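Local coordinates for protein putative hydrolase (Agrobacterium vitis, PDB 3LLC) that is a putative alpha/beta hydrolase that probably cleaves thioester or ester bonds, as an acyl-protein thioesterase or acyl-glucuronide esterase would, at residues Arg7-Thr15 / Ile25-Ala33; Ala69-His77 / Arg91-Val99. One frame throughout, in Å; residues are numbered along the deposited sequence.

Interaction 1 (Arg7-Thr15 / Ile25-Ala33); sequences RPIETHAIT and IAALVRAPA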
loop_
_atom_site.group_PDB
_atom_site.type_symbol
_atom_site.label_atom_id
_atom_site.label_comp_id
_atom_site.label_asym_id
_atom_site.label_seq_id
_atom_site.Cartn_x
_atom_site.Cartn_y
_atom_site.Cartn_z
ATOM N N ARG A 7 -25.109 1.736 4.692
ATOM C CA ARG A 7 -24.239 2.922 4.405
ATOM C C ARG A 7 -23.697 2.891 2.968
ATOM O O ARG A 7 -22.906 2.011 2.633
ATOM C CB ARG A 7 -23.084 3.014 5.419
ATOM C CG ARG A 7 -23.530 3.346 6.862
ATOM C CD ARG A 7 -24.604 4.446 6.917
ATOM N NE ARG A 7 -24.940 4.835 8.286
ATOM C CZ ARG A 7 -24.370 5.823 8.980
ATOM N NH1 ARG A 7 -23.403 6.575 8.454
ATOM N NH2 ARG A 7 -24.782 6.065 10.222
ATOM N N PRO A 8 -24.118 3.861 2.119
ATOM C CA PRO A 8 -23.729 3.877 0.695
ATOM C C PRO A 8 -22.281 4.345 0.419
ATOM O O PRO A 8 -21.669 5.022 1.250
ATOM C CB PRO A 8 -24.731 4.863 0.073
ATOM C CG PRO A 8 -25.011 5.841 1.183
ATOM C CD PRO A 8 -24.963 5.024 2.472
ATOM N N ILE A 9 -21.745 3.963 -0.740
ATOM C CA ILE A 9 -20.462 4.473 -1.200
ATOM C C ILE A 9 -20.648 5.927 -1.648
ATOM O O ILE A 9 -21.588 6.239 -2.384
ATOM C CB ILE A 9 -19.877 3.609 -2.344
ATOM C CG1 ILE A 9 -19.521 2.206 -1.828
ATOM C CG2 ILE A 9 -18.619 4.254 -2.928
ATOM C CD1 ILE A 9 -19.064 1.210 -2.914
ATOM N N GLU A 10 -19.787 6.824 -1.165
ATOM C CA GLU A 10 -19.800 8.252 -1.581
ATOM C C GLU A 10 -18.513 8.594 -2.338
ATOM O O GLU A 10 -17.441 8.098 -1.980
ATOM C CB GLU A 10 -19.842 9.192 -0.390
ATOM C CG GLU A 10 -20.856 8.912 0.700
ATOM C CD GLU A 10 -20.516 9.737 1.943
ATOM O OE1 GLU A 10 -20.532 10.990 1.837
ATOM O OE2 GLU A 10 -20.200 9.141 3.004
ATOM N N THR A 11 -18.627 9.494 -3.311
ATOM C CA THR A 11 -17.500 9.948 -4.125
ATOM C C THR A 11 -16.961 11.291 -3.595
ATOM O O THR A 11 -17.731 12.200 -3.317
ATOM C CB THR A 11 -17.943 10.063 -5.622
ATOM O OG1 THR A 11 -18.117 8.743 -6.167
ATOM C CG2 THR A 11 -16.922 10.827 -6.446
ATOM N N HIS A 12 -15.640 11.407 -3.453
ATOM C CA HIS A 12 -14.965 12.615 -2.939
ATOM C C HIS A 12 -13.744 12.969 -3.789
ATOM O O HIS A 12 -13.110 12.087 -4.357
ATOM C CB HIS A 12 -14.479 12.358 -1.487
ATOM C CG HIS A 12 -15.588 12.235 -0.489
ATOM N ND1 HIS A 12 -16.062 13.312 0.226
ATOM C CD2 HIS A 12 -16.336 11.171 -0.105
ATOM C CE1 HIS A 12 -17.071 12.925 0.989
ATOM N NE2 HIS A 12 -17.252 11.629 0.818
ATOM N N ALA A 13 -13.380 14.245 -3.837
ATOM C CA ALA A 13 -12.087 14.687 -4.421
ATOM C C ALA A 13 -11.314 15.487 -3.371
ATOM O O ALA A 13 -11.884 16.420 -2.790
ATOM C CB ALA A 13 -12.329 15.565 -5.647
ATOM N N ILE A 14 -10.059 15.150 -3.161
ATOM C CA ILE A 14 -9.217 15.790 -2.144
ATOM C C ILE A 14 -7.990 16.440 -2.779
ATOM O O ILE A 14 -7.220 15.772 -3.483
ATOM C CB ILE A 14 -8.768 14.750 -1.081
ATOM C CG1 ILE A 14 -9.986 14.173 -0.334
ATOM C CG2 ILE A 14 -7.712 15.360 -0.106
ATOM C CD1 ILE A 14 -10.238 12.695 -0.563
ATOM N N THR A 15 -7.766 17.719 -2.495
ATOM C CA THR A 15 -6.585 18.415 -3.002
ATOM C C THR A 15 -5.371 18.116 -2.109
ATOM O O THR A 15 -5.451 18.235 -0.891
ATOM C CB THR A 15 -6.814 19.915 -3.079
ATOM O OG1 THR A 15 -7.984 20.180 -3.869
ATOM C CG2 THR A 15 -5.621 20.637 -3.715
ATOM N N ILE A 25 -7.027 14.060 -5.736
ATOM C CA ILE A 25 -7.105 12.626 -5.489
ATOM C C ILE A 25 -8.577 12.181 -5.387
ATOM O O ILE A 25 -9.385 12.745 -4.611
ATOM C CB ILE A 25 -6.303 12.263 -4.173
ATOM C CG1 ILE A 25 -4.837 12.649 -4.339
ATOM C CG2 ILE A 25 -6.513 10.784 -3.766
ATOM C CD1 ILE A 25 -4.091 11.973 -5.566
ATOM N N ALA A 26 -8.944 11.192 -6.212
ATOM C CA ALA A 26 -10.290 10.637 -6.225
ATOM C C ALA A 26 -10.393 9.536 -5.133
ATOM O O ALA A 26 -9.492 8.686 -4.983
ATOM C CB ALA A 26 -10.632 10.052 -7.627
ATOM N N ALA A 27 -11.499 9.558 -4.386
ATOM C CA ALA A 27 -11.751 8.598 -3.293
ATOM C C ALA A 27 -13.212 8.138 -3.263
ATOM O O ALA A 27 -14.134 8.864 -3.662
ATOM C CB ALA A 27 -11.325 9.205 -1.898
ATOM N N LEU A 28 -13.392 6.893 -2.826
ATOM C CA LEU A 28 -14.690 6.244 -2.640
ATOM C C LEU A 28 -14.752 5.803 -1.164
ATOM O O LEU A 28 -13.894 5.025 -0.718
ATOM C CB LEU A 28 -14.801 5.019 -3.563
ATOM C CG LEU A 28 -14.880 5.295 -5.082
ATOM C CD1 LEU A 28 -14.693 4.001 -5.890
ATOM C CD2 LEU A 28 -16.212 6.030 -5.463
ATOM N N VAL A 29 -15.758 6.275 -0.435
ATOM C CA VAL A 29 -15.836 6.094 1.023
ATOM C C VAL A 29 -17.207 5.600 1.487
ATOM O O VAL A 29 -18.267 6.026 0.985
ATOM C CB VAL A 29 -15.530 7.408 1.779
ATOM C CG1 VAL A 29 -16.715 8.367 1.713
ATOM C CG2 VAL A 29 -15.193 7.118 3.227
ATOM N N ARG A 30 -17.177 4.666 2.434
ATOM C CA ARG A 30 -18.358 4.131 3.073
ATOM C C ARG A 30 -18.212 4.423 4.572
ATOM O O ARG A 30 -17.239 3.998 5.187
ATOM C CB ARG A 30 -18.401 2.623 2.809
ATOM C CG ARG A 30 -19.602 1.904 3.297
ATOM C CD ARG A 30 -19.433 0.399 3.134
ATOM N NE ARG A 30 -19.340 -0.025 1.739
ATOM C CZ ARG A 30 -20.378 -0.327 0.957
ATOM N NH1 ARG A 30 -21.630 -0.187 1.383
ATOM N NH2 ARG A 30 -20.175 -0.732 -0.287
ATOM N N ALA A 31 -19.153 5.166 5.152
ATOM C CA ALA A 31 -19.119 5.445 6.600
ATOM C C ALA A 31 -19.378 4.169 7.425
ATOM O O ALA A 31 -20.159 3.310 7.019
ATOM C CB ALA A 31 -20.149 6.542 6.973
ATOM N N PRO A 32 -18.736 4.052 8.602
ATOM C CA PRO A 32 -19.138 2.989 9.531
ATOM C C PRO A 32 -20.567 3.171 10.044
ATOM O O PRO A 32 -21.068 4.297 10.087
ATOM C CB PRO A 32 -18.113 3.108 10.667
ATOM C CG PRO A 32 -17.683 4.523 10.640
ATOM C CD PRO A 32 -17.730 4.954 9.193
ATOM N N ALA A 33 -21.237 2.070 10.396
ATOM C CA ALA A 33 -22.621 2.141 10.877
ATOM C C ALA A 33 -22.694 2.895 12.213
ATOM O O ALA A 33 -23.720 3.463 12.540
ATOM C CB ALA A 33 -23.220 0.753 11.022
HETATM O O HOH W 1 -21.556 6.048 3.668
#
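Glu10 and Val29 exchange both of their backbone bonds: Glu10 N gives its hydrogen to Val29 O at 2.8 Å, and Val29 N returns one to Glu10 O. His12 pairs with Ala27 and Ile14 with Ile25 in the same way, so every N-H and C=O of these three antiparallel hydrogen-bonded pairs is satisfied; the straightest of the six bonds, at 170°, runs from Ile25 N to Ile14 O. In the alternate pairs the chains add CA-H...O contacts, such as Ala13 CA to Ile25 O at 3.3 Å. This is the beta hairpin of strands 9-16 and 23-30, the edge of the mixed sheet of an alpha/beta hydrolase. On its other side Leu28 bonds to Arg71 and Arg30 to Ala69 of strand 68-72, Ala26 bonds to Asp73, and Ser80 OG takes Ala26 N; Thr11 N meets a di(hydroxyethyl)ether, probably from the crystallisation liquor. Past Ile9 the ladder gives way to a water, which donates to Pro8 O (2.6 Å) and accepts from Ala31 N (3.0 Å); Pro8, lacking an N-H, has no backbone donor needing a partner here. Arg30 runs out extended (chi1 -175°), then bends at chi3 to bring a guanidinium face over Ile9 CG1, 3.4 Å from NH2. Its NH1 makes a weak, bent bond to Arg7 O, while NH2 has its stronger partner in Asp59, a salt bridge. On the opposite face His12 NE2 donates weakly to Glu10 OE1, and the small Ala27 CB meets Ile14 CD1 at 3.9 Å.

Interaction 2 (Ala69-His77 / Arg91-Val99); sequences AIRFDYSGH and RWLEEALAV
Trp92 reaches from the helix into the turn that follows strand 68-72, and its indole is met by three features of that turn: Tyr74, the backbone of Ser75, and His77. The arrangement belongs to a beta-alpha unit of the alpha/beta hydrolase fold, strand 68-72 followed by helix 89-103 packed on the sheet, with a type II turn from Tyr74 to His77 beyond the strand and an aromatic cluster of Tyr74, His77 and Trp92. Tyr74 CB lies over the five-membered ring of Trp92, 4.0 Å from its centroid, a CH-pi contact; the two rings themselves are inclined at 44°, while the phenol hydroxyl goes on to Gly44 O. His77 stands nearly upright to the indole, planes at 84°, in an offset edge-to-face pair that brings its CE1 within 3.6 Å of Trp92 CZ2. Ser75 O lies in the plane of the His77 ring and takes the N-H of ND1, which approaches from above the carbonyl plane. The same oxygen also accepts from Trp92 NE1 at 3.1 Å; the two donors come from opposite faces of the carbonyl plane, so one oxygen ties both rings to the turn. Earlier, within the strand itself, the packing is apolar: Phe72 presents one ring face to Val99 CG2 and its CZ to the small Ala96, and Ile70 CG2 touches Val99 CG1 at 3.7 Å. Glu95, its chain extended beyond CG, reaches toward the N-terminal end of the helix to hold Ser75 by two bonds. OE1 accepts from Ser75 N along a nearly straight path (174°), and OE2, which also bridges to Arg23, takes the hydroxyl hydrogen of Ser75 OG on its syn lone pair at 2.6 Å.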
loop_
_atom_site.group_PDB
_atom_site.type_symbol
_atom_site.label_atom_id
_atom_site.label_comp_id
_atom_site.label_asym_id
_atom_site.label_seq_id
_atom_site.Cartn_x
_atom_site.Cartn_y
_atom_site.Cartn_z
ATOM N N ALA A 69 -15.050 1.957 5.206
ATOM C CA ALA A 69 -14.093 1.607 4.141
ATOM C C ALA A 69 -13.683 2.841 3.337
ATOM O O ALA A 69 -14.549 3.647 2.955
ATOM C CB ALA A 69 -14.694 0.549 3.225
ATOM N N ILE A 70 -12.374 3.004 3.120
ATOM C CA ILE A 70 -11.817 4.077 2.273
ATOM C C ILE A 70 -10.957 3.449 1.163
ATOM O O ILE A 70 -10.069 2.657 1.443
ATOM C CB ILE A 70 -10.974 5.090 3.052
ATOM C CG1 ILE A 70 -11.824 5.857 4.063
ATOM C CG2 ILE A 70 -10.267 6.086 2.098
ATOM C CD1 ILE A 70 -11.030 6.665 5.076
ATOM N N ARG A 71 -11.232 3.829 -0.088
ATOM C CA ARG A 71 -10.301 3.552 -1.203
ATOM C C ARG A 71 -10.002 4.859 -1.909
ATOM O O ARG A 71 -10.854 5.771 -1.893
ATOM C CB ARG A 71 -10.941 2.600 -2.209
ATOM C CG ARG A 71 -11.211 1.194 -1.665
ATOM C CD ARG A 71 -12.080 0.362 -2.635
ATOM N NE ARG A 71 -13.470 0.771 -2.667
ATOM C CZ ARG A 71 -14.251 0.786 -3.741
ATOM N NH1 ARG A 71 -13.792 0.465 -4.948
ATOM N NH2 ARG A 71 -15.503 1.173 -3.617
ATOM N N PHE A 72 -8.803 4.965 -2.492
ATOM C CA PHE A 72 -8.424 6.135 -3.299
ATOM C C PHE A 72 -7.415 5.720 -4.385
ATOM O O PHE A 72 -6.789 4.664 -4.279
ATOM C CB PHE A 72 -7.841 7.234 -2.420
ATOM C CG PHE A 72 -6.510 6.879 -1.834
ATOM C CD1 PHE A 72 -6.430 6.054 -0.710
ATOM C CD2 PHE A 72 -5.319 7.323 -2.420
ATOM C CE1 PHE A 72 -5.209 5.679 -0.194
ATOM C CE2 PHE A 72 -4.079 6.959 -1.886
ATOM C CZ PHE A 72 -4.039 6.125 -0.764
ATOM N N ASP A 73 -7.322 6.529 -5.439
ATOM C CA ASP A 73 -6.340 6.310 -6.532
ATOM C C ASP A 73 -5.126 7.206 -6.309
ATOM O O ASP A 73 -5.249 8.424 -6.128
ATOM C CB ASP A 73 -6.951 6.591 -7.902
ATOM C CG ASP A 73 -7.797 5.393 -8.459
ATOM O OD1 ASP A 73 -7.405 4.223 -8.217
ATOM O OD2 ASP A 73 -8.804 5.658 -9.167
ATOM N N TYR A 74 -3.947 6.602 -6.328
ATOM C CA TYR A 74 -2.691 7.378 -6.312
ATOM C C TYR A 74 -2.635 8.357 -7.493
ATOM O O TYR A 74 -3.282 8.130 -8.525
ATOM C CB TYR A 74 -1.486 6.460 -6.403
ATOM C CG TYR A 74 -1.315 5.420 -5.309
ATOM C CD1 TYR A 74 -1.080 5.798 -3.982
ATOM C CD2 TYR A 74 -1.272 4.063 -5.607
ATOM C CE1 TYR A 74 -0.880 4.830 -2.992
ATOM C CE2 TYR A 74 -1.064 3.101 -4.610
ATOM C CZ TYR A 74 -0.857 3.503 -3.305
ATOM O OH TYR A 74 -0.667 2.553 -2.331
ATOM N N SER A 75 -1.944 9.488 -7.324
ATOM C CA SER A 75 -1.711 10.370 -8.450
ATOM C C SER A 75 -1.089 9.552 -9.615
ATOM O O SER A 75 -0.297 8.641 -9.380
ATOM C CB SER A 75 -0.805 11.573 -8.105
ATOM O OG SER A 75 0.456 11.175 -7.586
ATOM N N GLY A 76 -1.479 9.889 -10.846
ATOM C CA GLY A 76 -1.019 9.179 -12.034
ATOM C C GLY A 76 -1.750 7.880 -12.357
ATOM O O GLY A 76 -1.475 7.246 -13.388
ATOM N N HIS A 77 -2.692 7.506 -11.500
ATOM C CA HIS A 77 -3.425 6.230 -11.591
ATOM C C HIS A 77 -4.934 6.495 -11.637
ATOM O O HIS A 77 -5.443 7.459 -11.029
ATOM C CB HIS A 77 -3.210 5.371 -10.343
ATOM C CG HIS A 77 -1.802 4.902 -10.095
ATOM N ND1 HIS A 77 -0.738 5.760 -9.845
ATOM C CD2 HIS A 77 -1.305 3.646 -9.959
ATOM C CE1 HIS A 77 0.347 5.045 -9.580
ATOM N NE2 HIS A 77 0.036 3.765 -9.644
ATOM N N ARG A 91 5.485 11.191 -2.578
ATOM C CA ARG A 91 4.236 11.826 -3.036
ATOM C C ARG A 91 3.002 10.957 -2.784
ATOM O O ARG A 91 1.930 11.468 -2.399
ATOM C CB ARG A 91 4.307 12.219 -4.536
ATOM C CG ARG A 91 5.093 13.495 -4.753
ATOM C CD ARG A 91 5.444 13.741 -6.190
ATOM N NE ARG A 91 4.326 13.852 -7.134
ATOM C CZ ARG A 91 3.625 14.961 -7.392
ATOM N NH1 ARG A 91 3.835 16.098 -6.727
ATOM N NH2 ARG A 91 2.677 14.928 -8.327
ATOM N N TRP A 92 3.144 9.642 -2.991
ATOM C CA TRP A 92 2.028 8.713 -2.814
ATOM C C TRP A 92 1.707 8.511 -1.322
ATOM O O TRP A 92 0.543 8.411 -0.942
ATOM C CB TRP A 92 2.320 7.380 -3.532
ATOM C CG TRP A 92 2.314 7.548 -5.066
ATOM C CD1 TRP A 92 1.525 8.392 -5.779
ATOM C CD2 TRP A 92 3.107 6.825 -6.048
ATOM N NE1 TRP A 92 1.769 8.264 -7.139
ATOM C CE2 TRP A 92 2.723 7.307 -7.329
ATOM C CE3 TRP A 92 4.090 5.841 -5.967
ATOM C CZ2 TRP A 92 3.288 6.816 -8.523
ATOM C CZ3 TRP A 92 4.670 5.371 -7.152
ATOM C CH2 TRP A 92 4.274 5.872 -8.405
ATOM N N LEU A 93 2.736 8.555 -0.480
ATOM C CA LEU A 93 2.541 8.573 0.965
ATOM C C LEU A 93 1.826 9.854 1.402
ATOM O O LEU A 93 0.908 9.793 2.237
ATOM C CB LEU A 93 3.896 8.457 1.687
ATOM C CG LEU A 93 3.894 8.706 3.210
ATOM C CD1 LEU A 93 3.031 7.625 3.957
ATOM C CD2 LEU A 93 5.380 8.681 3.747
ATOM N N GLU A 94 2.254 11.002 0.880
ATOM C CA GLU A 94 1.635 12.271 1.196
ATOM C C GLU A 94 0.127 12.240 0.892
ATOM O O GLU A 94 -0.703 12.790 1.638
ATOM C CB GLU A 94 2.303 13.396 0.400
ATOM C CG GLU A 94 1.776 14.781 0.726
ATOM C CD GLU A 94 2.398 15.909 -0.110
ATOM O OE1 GLU A 94 3.031 15.649 -1.173
ATOM O OE2 GLU A 94 2.226 17.079 0.296
ATOM N N GLU A 95 -0.222 11.591 -0.210
ATOM C CA GLU A 95 -1.634 11.453 -0.604
ATOM C C GLU A 95 -2.426 10.544 0.385
ATOM O O GLU A 95 -3.541 10.882 0.803
ATOM C CB GLU A 95 -1.697 10.913 -2.049
ATOM C CG GLU A 95 -1.187 11.929 -3.088
ATOM C CD GLU A 95 -0.698 11.297 -4.417
ATOM O OE1 GLU A 95 -1.092 10.139 -4.668
ATOM O OE2 GLU A 95 0.028 11.998 -5.179
ATOM N N ALA A 96 -1.853 9.405 0.746
ATOM C CA ALA A 96 -2.462 8.502 1.697
ATOM C C ALA A 96 -2.739 9.235 3.018
ATOM O O ALA A 96 -3.852 9.146 3.550
ATOM C CB ALA A 96 -1.594 7.214 1.920
ATOM N N LEU A 97 -1.756 9.980 3.519
ATOM C CA LEU A 97 -1.930 10.715 4.773
ATOM C C LEU A 97 -3.004 11.813 4.629
ATOM O O LEU A 97 -3.810 12.040 5.553
ATOM C CB LEU A 97 -0.576 11.280 5.236
ATOM C CG LEU A 97 -0.488 12.023 6.572
ATOM C CD1 LEU A 97 -1.093 11.174 7.686
ATOM C CD2 LEU A 97 0.971 12.405 6.903
ATOM N N ALA A 98 -3.020 12.522 3.489
ATOM C CA ALA A 98 -4.029 13.550 3.248
ATOM C C ALA A 98 -5.461 12.979 3.213
ATOM O O ALA A 98 -6.418 13.615 3.668
ATOM C CB ALA A 98 -3.730 14.349 1.951
ATOM N N VAL A 99 -5.608 11.797 2.635
ATOM C CA VAL A 99 -6.919 11.159 2.557
ATOM C C VAL A 99 -7.368 10.778 3.983
ATOM O O VAL A 99 -8.497 11.087 4.398
ATOM C CB VAL A 99 -6.871 9.940 1.633
ATOM C CG1 VAL A 99 -8.132 9.065 1.843
ATOM C CG2 VAL A 99 -6.731 10.421 0.176
HETATM O O HOH W 2 2.452 12.141 -9.354
#

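Overall arrangement
Interaction 1 precedes interaction 2 along the chain, and their centres lie 12 Å apart on the same side of the molecule. They share the mixed sheet: strand 23-30 is flanked by strand 9-16 and strand 68-72, and Arg30 N and Leu28 N probably bond to Ala69 O and Arg71 O. Helix 89-103 spans both, since Ile14 and Ile25 of the hairpin also pack on it. Interaction 1 thus forms the partly exposed edge of the sheet, whereas interaction 2 is buried nearer the centre, where Tyr74 and Trp92 touch Met115, beside the probable nucleophile elbow at Ser114. The hairpin edge is thereby joined through one strand and one helix to the neighbourhood of the likely active site.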